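Long-range contacts in mercuric reductase (Metallosphaera sedula, PDB 4YWO), which probably reduces mercuric ion to elemental mercury with electrons from NADPH, working as a homodimer that carries FAD: residues P85-D93 with E166-I174; E369-V378 with S443-R452. All coordinates share one frame; numbering follows the deposited sequence. Where two conformers were deposited one is given.

Contact 1 (P85-D93 with E166-I174); sequences PFSSFQEKD and EALSPDRRI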
loop_
_atom_site.group_PDB
_atom_site.type_symbol
_atom_site.label_atom_id
_atom_site.label_comp_id
_atom_site.label_asym_id
_atom_site.label_seq_id
_atom_site.Cartn_x
_atom_site.Cartn_y
_atom_site.Cartn_z
ATOM N N PRO A 85 15.914 -23.021 1.097
ATOM C CA PRO A 85 16.352 -24.357 0.635
ATOM C C PRO A 85 16.016 -24.489 -0.913
ATOM O O PRO A 85 15.078 -23.898 -1.417
ATOM C CB PRO A 85 15.514 -25.285 1.472
ATOM C CG PRO A 85 14.310 -24.521 1.894
ATOM C CD PRO A 85 14.802 -23.107 2.049
ATOM N N PHE A 86 16.804 -25.281 -1.624
ATOM C CA PHE A 86 16.548 -25.516 -3.026
ATOM C C PHE A 86 15.157 -26.079 -3.219
ATOM O O PHE A 86 14.491 -25.770 -4.245
ATOM C CB PHE A 86 17.647 -26.436 -3.588
ATOM C CG PHE A 86 17.415 -26.831 -5.071
ATOM C CD1 PHE A 86 17.632 -25.941 -6.072
ATOM C CD2 PHE A 86 16.884 -28.073 -5.393
ATOM C CE1 PHE A 86 17.419 -26.275 -7.387
ATOM C CE2 PHE A 86 16.662 -28.435 -6.709
ATOM C CZ PHE A 86 16.941 -27.523 -7.716
ATOM N N SER A 87 14.620 -26.837 -2.276
ATOM C CA SER A 87 13.286 -27.388 -2.279
ATOM C C SER A 87 12.161 -26.350 -2.344
ATOM O O SER A 87 11.026 -26.679 -2.607
ATOM C CB SER A 87 13.047 -28.305 -1.052
ATOM O OG SER A 87 13.084 -27.572 0.154
ATOM N N SER A 88 12.472 -25.090 -1.979
ATOM C CA SER A 88 11.425 -24.070 -2.026
ATOM C C SER A 88 10.904 -23.858 -3.452
ATOM O O SER A 88 9.785 -23.419 -3.602
ATOM C CB SER A 88 11.904 -22.758 -1.386
ATOM O OG SER A 88 13.043 -22.300 -2.112
ATOM N N PHE A 89 11.699 -24.168 -4.452
ATOM C CA PHE A 89 11.170 -24.073 -5.885
ATOM C C PHE A 89 10.109 -25.121 -6.153
ATOM O O PHE A 89 8.997 -24.855 -6.697
ATOM C CB PHE A 89 12.268 -24.169 -6.908
ATOM C CG PHE A 89 13.173 -22.972 -7.028
ATOM C CD1 PHE A 89 12.815 -21.883 -7.823
ATOM C CD2 PHE A 89 14.415 -22.919 -6.385
ATOM C CE1 PHE A 89 13.700 -20.780 -7.949
ATOM C CE2 PHE A 89 15.266 -21.837 -6.509
ATOM C CZ PHE A 89 14.886 -20.737 -7.279
ATOM N N GLN A 90 10.372 -26.334 -5.641
ATOM C CA GLN A 90 9.354 -27.368 -5.726
ATOM C C GLN A 90 8.135 -27.147 -4.811
ATOM O O GLN A 90 7.034 -27.361 -5.236
ATOM C CB GLN A 90 10.006 -28.768 -5.506
ATOM C CG GLN A 90 9.082 -29.938 -5.835
ATOM C CD GLN A 90 8.430 -30.551 -4.616
ATOM O OE1 GLN A 90 9.108 -30.925 -3.660
ATOM N NE2 GLN A 90 7.105 -30.687 -4.652
ATOM N N GLU A 91 8.265 -26.611 -3.599
ATOM C CA GLU A 91 7.140 -26.274 -2.757
ATOM C C GLU A 91 6.130 -25.323 -3.393
ATOM O O GLU A 91 4.942 -25.424 -3.164
ATOM C CB GLU A 91 7.598 -25.686 -1.397
ATOM C CG GLU A 91 6.478 -24.848 -0.705
ATOM C CD GLU A 91 6.881 -23.928 0.473
ATOM O OE1 GLU A 91 7.864 -23.109 0.395
ATOM O OE2 GLU A 91 6.138 -23.982 1.496
ATOM N N LYS A 92 6.646 -24.330 -4.136
ATOM C CA LYS A 92 5.859 -23.292 -4.837
ATOM C C LYS A 92 4.973 -23.952 -5.871
ATOM O O LYS A 92 3.872 -23.453 -6.187
ATOM C CB LYS A 92 6.847 -22.310 -5.512
ATOM C CG LYS A 92 6.496 -21.941 -6.971
ATOM C CD LYS A 92 7.607 -21.120 -7.506
ATOM C CE LYS A 92 8.635 -21.936 -8.258
ATOM N NZ LYS A 92 8.076 -22.911 -9.217
ATOM N N ASP A 93 5.351 -25.152 -6.340
ATOM C CA ASP A 93 4.487 -25.841 -7.344
ATOM C C ASP A 93 3.113 -26.226 -6.754
ATOM O O ASP A 93 2.091 -26.127 -7.412
ATOM C CB ASP A 93 5.164 -27.106 -7.860
ATOM C CG ASP A 93 6.394 -26.842 -8.707
ATOM O OD1 ASP A 93 6.643 -25.746 -9.234
ATOM O OD2 ASP A 93 7.126 -27.830 -8.919
ATOM N N GLU A 166 12.517 -22.174 -16.857
ATOM C CA GLU A 166 13.520 -22.969 -16.170
ATOM C C GLU A 166 14.021 -22.338 -14.936
ATOM O O GLU A 166 14.352 -23.034 -13.997
ATOM C CB GLU A 166 14.671 -23.253 -17.131
ATOM C CG GLU A 166 14.274 -24.102 -18.304
ATOM C CD GLU A 166 13.578 -23.397 -19.441
ATOM O OE1 GLU A 166 13.708 -22.204 -19.675
ATOM O OE2 GLU A 166 12.712 -24.016 -20.064
ATOM N N ALA A 167 14.138 -20.984 -14.924
ATOM C CA ALA A 167 14.643 -20.282 -13.715
ATOM C C ALA A 167 13.658 -20.436 -12.538
ATOM O O ALA A 167 14.056 -20.391 -11.371
ATOM C CB ALA A 167 14.936 -18.793 -14.025
ATOM N N LEU A 168 12.358 -20.627 -12.843
ATOM C CA LEU A 168 11.363 -20.891 -11.801
ATOM C C LEU A 168 11.240 -22.352 -11.324
ATOM O O LEU A 168 10.672 -22.627 -10.275
ATOM C CB LEU A 168 10.038 -20.286 -12.198
ATOM C CG LEU A 168 10.000 -18.752 -12.347
ATOM C CD1 LEU A 168 8.759 -18.252 -13.091
ATOM C CD2 LEU A 168 10.169 -18.098 -10.974
ATOM N N SER A 169 11.691 -23.285 -12.153
ATOM C CA SER A 169 11.744 -24.689 -11.805
ATOM C C SER A 169 13.121 -25.236 -12.191
ATOM O O SER A 169 13.231 -26.082 -13.116
ATOM C CB SER A 169 10.692 -25.445 -12.571
ATOM O OG SER A 169 9.433 -25.001 -12.273
ATOM N N PRO A 170 14.180 -24.778 -11.553
ATOM C CA PRO A 170 15.549 -25.164 -11.902
ATOM C C PRO A 170 15.832 -26.634 -11.756
ATOM O O PRO A 170 15.347 -27.254 -10.807
ATOM C CB PRO A 170 16.420 -24.363 -10.934
ATOM C CG PRO A 170 15.499 -24.007 -9.782
ATOM C CD PRO A 170 14.137 -23.812 -10.413
ATOM N N ASP A 171 16.577 -27.169 -12.736
ATOM C CA ASP A 171 16.888 -28.574 -12.731
ATOM C C ASP A 171 17.983 -28.949 -11.742
ATOM O O ASP A 171 18.120 -30.166 -11.387
ATOM C CB ASP A 171 17.293 -29.008 -14.160
ATOM C CG ASP A 171 18.547 -28.318 -14.730
ATOM O OD1 ASP A 171 19.308 -27.476 -14.220
ATOM O OD2 ASP A 171 18.891 -28.755 -15.837
ATOM N N ARG A 172 18.739 -27.977 -11.278
ATOM C CA ARG A 172 19.861 -28.195 -10.421
ATOM C C ARG A 172 20.231 -26.976 -9.664
ATOM O O ARG A 172 19.802 -25.883 -9.973
ATOM C CB ARG A 172 21.051 -28.634 -11.244
ATOM C CG ARG A 172 21.714 -27.533 -12.019
ATOM C CD ARG A 172 22.457 -28.042 -13.264
ATOM N NE ARG A 172 23.305 -27.041 -13.849
ATOM C CZ ARG A 172 22.896 -26.142 -14.762
ATOM N NH1 ARG A 172 21.682 -26.140 -15.205
ATOM N NH2 ARG A 172 23.741 -25.293 -15.262
ATOM N N ARG A 173 21.060 -27.164 -8.698
ATOM C CA ARG A 173 21.574 -26.079 -7.917
ATOM C C ARG A 173 22.729 -25.488 -8.646
ATOM O O ARG A 173 23.653 -26.190 -9.101
ATOM C CB ARG A 173 22.036 -26.578 -6.575
ATOM C CG ARG A 173 20.816 -26.988 -5.817
ATOM C CD ARG A 173 21.189 -27.690 -4.560
ATOM N NE ARG A 173 21.682 -26.760 -3.560
ATOM C CZ ARG A 173 21.653 -27.084 -2.323
ATOM N NH1 ARG A 173 21.200 -28.282 -2.000
ATOM N NH2 ARG A 173 22.120 -26.232 -1.420
ATOM N N ILE A 174 22.762 -24.191 -8.847
ATOM C CA ILE A 174 23.880 -23.513 -9.479
ATOM C C ILE A 174 24.571 -22.565 -8.563
ATOM O O ILE A 174 23.963 -22.097 -7.555
ATOM C CB ILE A 174 23.434 -22.772 -10.798
ATOM C CG1 ILE A 174 22.527 -21.598 -10.467
ATOM C CG2 ILE A 174 22.692 -23.698 -11.757
ATOM C CD1 ILE A 174 22.059 -20.765 -11.636
#

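Contact 2 (E369-V378 with S443-R452); sequences EARVLPMSSV and SLRLVALAFR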
loop_
_atom_site.group_PDB
_atom_site.type_symbol
_atom_site.label_atom_id
_atom_site.label_comp_id
_atom_site.label_asym_id
_atom_site.label_seq_id
_atom_site.Cartn_x
_atom_site.Cartn_y
_atom_site.Cartn_z
ATOM N N GLU A 369 4.621 20.425 -14.813
ATOM C CA GLU A 369 5.442 20.543 -13.641
ATOM C C GLU A 369 5.817 19.133 -13.127
ATOM O O GLU A 369 5.066 18.172 -13.346
ATOM C CB GLU A 369 4.778 21.333 -12.555
ATOM C CG GLU A 369 4.359 22.765 -12.925
ATOM C CD GLU A 369 3.826 23.539 -11.724
ATOM O OE1 GLU A 369 2.588 23.802 -11.680
ATOM O OE2 GLU A 369 4.615 23.857 -10.793
ATOM N N ALA A 370 6.900 19.051 -12.441
ATOM C CA ALA A 370 7.302 17.779 -11.833
ATOM C C ALA A 370 8.016 18.026 -10.531
ATOM O O ALA A 370 8.755 19.048 -10.391
ATOM C CB ALA A 370 8.168 16.996 -12.764
ATOM N N ARG A 371 7.921 17.109 -9.556
ATOM C CA ARG A 371 8.653 17.214 -8.322
ATOM C C ARG A 371 9.099 15.815 -7.950
ATOM O O ARG A 371 8.398 14.794 -8.217
ATOM C CB ARG A 371 7.864 17.820 -7.175
ATOM C CG ARG A 371 7.327 19.223 -7.327
ATOM C CD ARG A 371 8.512 20.207 -7.248
ATOM N NE ARG A 371 8.037 21.607 -7.389
ATOM C CZ ARG A 371 7.761 22.215 -8.513
ATOM N NH1 ARG A 371 7.980 21.711 -9.679
ATOM N NH2 ARG A 371 7.324 23.483 -8.485
ATOM N N VAL A 372 10.207 15.775 -7.240
ATOM C CA VAL A 372 10.745 14.524 -6.694
ATOM C C VAL A 372 10.999 14.687 -5.212
ATOM O O VAL A 372 11.667 15.640 -4.772
ATOM C CB VAL A 372 12.089 14.118 -7.344
ATOM C CG1 VAL A 372 12.671 12.853 -6.675
ATOM C CG2 VAL A 372 11.982 13.955 -8.842
ATOM N N LEU A 373 10.396 13.826 -4.412
ATOM C CA LEU A 373 10.522 13.739 -2.964
ATOM C C LEU A 373 11.453 12.542 -2.626
ATOM O O LEU A 373 11.187 11.384 -3.046
ATOM C CB LEU A 373 9.171 13.404 -2.351
ATOM C CG LEU A 373 9.099 13.323 -0.822
ATOM C CD1 LEU A 373 8.973 14.677 -0.211
ATOM C CD2 LEU A 373 7.915 12.416 -0.400
ATOM N N PRO A 374 12.545 12.712 -1.860
ATOM C CA PRO A 374 13.320 11.556 -1.422
ATOM C C PRO A 374 12.592 10.698 -0.422
ATOM O O PRO A 374 11.969 11.258 0.512
ATOM C CB PRO A 374 14.530 12.169 -0.700
ATOM C CG PRO A 374 14.219 13.566 -0.529
ATOM C CD PRO A 374 13.064 14.006 -1.319
ATOM N N MET A 375 12.741 9.371 -0.511
ATOM C CA MET A 375 12.137 8.542 0.469
ATOM C C MET A 375 12.718 8.712 1.882
ATOM O O MET A 375 12.048 8.489 2.862
ATOM C CB MET A 375 12.358 7.109 -0.039
ATOM C CG MET A 375 11.605 6.039 0.553
ATOM S SD MET A 375 9.790 6.189 0.649
ATOM C CE MET A 375 9.127 6.178 -0.920
ATOM N N SER A 376 13.922 9.220 1.983
ATOM C CA SER A 376 14.573 9.456 3.239
ATOM C C SER A 376 13.807 10.505 4.031
ATOM O O SER A 376 13.985 10.458 5.259
ATOM C CB SER A 376 16.047 9.890 2.940
ATOM O OG SER A 376 16.060 11.101 2.306
ATOM N N SER A 377 12.955 11.347 3.401
ATOM C CA SER A 377 12.071 12.395 3.995
ATOM C C SER A 377 10.723 11.812 4.499
ATOM O O SER A 377 9.935 12.588 5.084
ATOM C CB SER A 377 11.657 13.439 2.999
ATOM O OG SER A 377 12.853 14.252 2.711
ATOM N N VAL A 378 10.446 10.542 4.264
ATOM C CA VAL A 378 9.144 9.976 4.619
ATOM C C VAL A 378 9.240 9.313 5.968
ATOM O O VAL A 378 10.077 8.387 6.147
ATOM C CB VAL A 378 8.728 8.990 3.479
ATOM C CG1 VAL A 378 7.408 8.310 3.774
ATOM C CG2 VAL A 378 8.580 9.763 2.171
ATOM N N SER A 443 3.581 9.508 1.201
ATOM C CA SER A 443 4.532 10.123 0.245
ATOM C C SER A 443 3.836 10.700 -0.990
ATOM O O SER A 443 4.321 11.691 -1.546
ATOM C CB SER A 443 5.611 9.157 -0.189
ATOM O OG SER A 443 5.028 8.104 -0.934
ATOM N N LEU A 444 2.679 10.203 -1.388
ATOM C CA LEU A 444 1.909 10.789 -2.514
ATOM C C LEU A 444 1.433 12.198 -2.166
ATOM O O LEU A 444 1.486 13.080 -2.984
ATOM C CB LEU A 444 0.708 9.905 -2.882
ATOM C CG LEU A 444 1.166 8.550 -3.431
ATOM C CD1 LEU A 444 -0.057 7.668 -3.609
ATOM C CD2 LEU A 444 1.816 8.690 -4.791
ATOM N N ARG A 445 1.024 12.405 -0.918
ATOM C CA ARG A 445 0.585 13.733 -0.518
ATOM C C ARG A 445 1.814 14.619 -0.259
ATOM O O ARG A 445 1.790 15.782 -0.593
ATOM C CB ARG A 445 -0.340 13.613 0.728
ATOM C CG ARG A 445 -0.794 14.961 1.319
ATOM C CD ARG A 445 -1.934 14.789 2.363
ATOM N NE ARG A 445 -2.341 16.106 2.800
ATOM C CZ ARG A 445 -1.654 16.853 3.630
ATOM N NH1 ARG A 445 -0.500 16.429 4.168
ATOM N NH2 ARG A 445 -2.141 18.051 3.897
ATOM N N LEU A 446 2.912 14.063 0.246
ATOM C CA LEU A 446 4.093 14.878 0.480
ATOM C C LEU A 446 4.688 15.365 -0.755
ATOM O O LEU A 446 5.148 16.587 -0.842
ATOM C CB LEU A 446 5.119 14.080 1.279
ATOM C CG LEU A 446 4.729 13.675 2.712
ATOM C CD1 LEU A 446 5.696 12.668 3.275
ATOM C CD2 LEU A 446 4.597 14.963 3.558
ATOM N N VAL A 447 4.733 14.551 -1.804
ATOM C CA VAL A 447 5.227 15.098 -3.053
ATOM C C VAL A 447 4.292 16.116 -3.661
ATOM O O VAL A 447 4.728 17.063 -4.343
ATOM C CB VAL A 447 5.633 13.970 -4.066
ATOM C CG1 VAL A 447 4.456 13.254 -4.654
ATOM C CG2 VAL A 447 6.568 14.468 -5.170
ATOM N N ALA A 448 2.988 15.952 -3.498
ATOM C CA ALA A 448 1.998 16.989 -3.921
ATOM C C ALA A 448 2.310 18.341 -3.211
ATOM O O ALA A 448 2.220 19.432 -3.907
ATOM C CB ALA A 448 0.573 16.509 -3.575
ATOM N N LEU A 449 2.618 18.306 -1.949
ATOM C CA LEU A 449 2.945 19.510 -1.153
ATOM C C LEU A 449 4.202 20.223 -1.725
ATOM O O LEU A 449 4.372 21.454 -1.617
ATOM C CB LEU A 449 3.164 19.178 0.276
ATOM C CG LEU A 449 1.898 18.916 1.087
ATOM C CD1 LEU A 449 2.278 18.282 2.381
ATOM C CD2 LEU A 449 1.143 20.206 1.369
ATOM N N ALA A 450 5.061 19.440 -2.378
ATOM C CA ALA A 450 6.312 19.971 -2.965
ATOM C C ALA A 450 6.073 20.890 -4.115
ATOM O O ALA A 450 7.044 21.605 -4.513
ATOM C CB ALA A 450 7.271 18.860 -3.369
ATOM N N PHE A 451 4.869 20.965 -4.686
ATOM C CA PHE A 451 4.568 21.716 -5.862
ATOM C C PHE A 451 4.582 23.189 -5.513
ATOM O O PHE A 451 5.090 23.993 -6.268
ATOM C CB PHE A 451 3.311 21.312 -6.606
ATOM C CG PHE A 451 3.577 20.115 -7.520
ATOM C CD1 PHE A 451 3.709 18.861 -6.946
ATOM C CD2 PHE A 451 3.931 20.227 -8.867
ATOM C CE1 PHE A 451 4.002 17.820 -7.733
ATOM C CE2 PHE A 451 4.171 19.189 -9.680
ATOM C CZ PHE A 451 4.282 17.880 -9.083
ATOM N N ARG A 452 4.211 23.491 -4.303
ATOM C CA ARG A 452 4.335 24.922 -3.944
ATOM C C ARG A 452 5.239 25.138 -2.755
ATOM O O ARG A 452 6.023 26.079 -2.749
ATOM C CB ARG A 452 2.946 25.519 -3.819
ATOM C CG ARG A 452 2.322 25.813 -5.173
ATOM C CD ARG A 452 3.197 26.767 -6.005
ATOM N NE ARG A 452 2.751 26.922 -7.399
ATOM C CZ ARG A 452 3.062 26.135 -8.452
ATOM N NH1 ARG A 452 3.835 25.039 -8.368
ATOM N NH2 ARG A 452 2.555 26.452 -9.643
#

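Contact 1 (P85-D93 with E166-I174)
Phe89 lays one face of its ring over Pro170, whose CG stands almost on the ring normal, 3.7 Å from the Phe89 centroid and 10° off that normal. The two side chains cross at roughly a right angle, a CH-pi contact in which the proline ring meets the aromatic face through CG and CD. The rim of the same ring meets backbone: Phe89 CD1 lies 3.3 Å from Leu168 O, which sits near the ring plane, at the edge.

Phe86 makes a second, less centred CH-pi contact, with Arg173 CG. With CG anti to the backbone N (chi1 176°), its ring reaches across to the 170-173 backbone, where Phe86 CZ comes within 3.5 Å of Pro170 O at the ring edge. Arg173 CG covers one face, off-centre toward the rim, and the bend at chi3 carries the guanidinium back over Phe86 CB, its plane only 3° from that of the ring.

The polar element is Lys92. Its chain, bent at chi3 and chi4, brings NZ within 2.8 Å of Leu168 O, but the geometry is poor, since Lys92 CE lies almost as near the same oxygen. The ammonium also forms a salt bridge with Asp93, Lys92 NZ to Asp93 OD1 being 3.2 Å.

Behind these residues, Ser88 and Lys92 rest on helix 58-78, while Ala167 and Leu168 pack on Phe189 of helix 184-194. Ala167 also touches Leu262 of strand 260-263, and Arg172 pairs with Glu260, so the contact joins the start of helix 87-110 to the parallel sheet containing strand 176-180.

Contact 2 (E369-V378 with S443-R452)
Arg452 and Glu369 form the strongest link: Arg452 NH1 donates to Glu369 OE2 at 2.8 Å, on the syn lone pair, with an N-H...O angle of 166°. The same NH1 bonds Phe451 O at 2.7 Å, in the guanidinium plane. A weaker bond joins Arg452 NH2 to Glu369 OE1, engaging both carboxylate oxygens, although the two planes are turned 44° apart. Arg371 NH2 is a longer partner of Glu369 OE2 at 3.6 Å, in a three-residue salt-bridge network whose carboxylate probably offsets the closeness of the two guanidinium groups.

Arg371 NH1 is tied to Ala370 O in its own strand at 2.9 Å; NE and NH2 add weak bonds to Ala450 O and Phe451 O. Chi1, with CG anti to the carbonyl carbon, sets Arg371 CG over the Phe451 ring, 3.5 Å from its centroid, a CH-pi contact. The chi2 bend lays the guanidinium nearly parallel to that ring, Ala450 O at its edge. Glu369 CB meets the ring edge.

In the family's dimerisation domain, strand 368-374 borders an antiparallel sheet and helix 442-449 packs across it; the axes of 369-374 and 443-449 approach to 7.9 Å, with 127° between N-to-C directions.

Farther along, Leu373 CB faces Val447 CB, and Leu373 CD2 reaches Leu446 CB at 3.7 Å. Val447 also packs on Met393 of strand 390-396. Val378 CG2 meets Ser443 CB, whose OG bonds Ile440 O.

Overall arrangement
The two contacts illustrate how distant parts of one flavoenzyme chain are tied down locally and in series: contact 1 closes before contact 2 opens, and their centres lie 41 Å apart, with nearest atoms about 26 Å apart. Contact 1 belongs to the nucleotide-binding part of the chain and is close to the cofactor, since the Leu168 side chain is about 4 Å from the bound FAD. Contact 2 belongs to the dimerisation domain; its Val378 side chain is about 13 Å from an FAD, and that of Leu446 about 7 Å from that of Phe437, which binds an FAD not held by this chain, consistent with a site shared across the dimer. Arg445 packs on Arg319 of the second subunit.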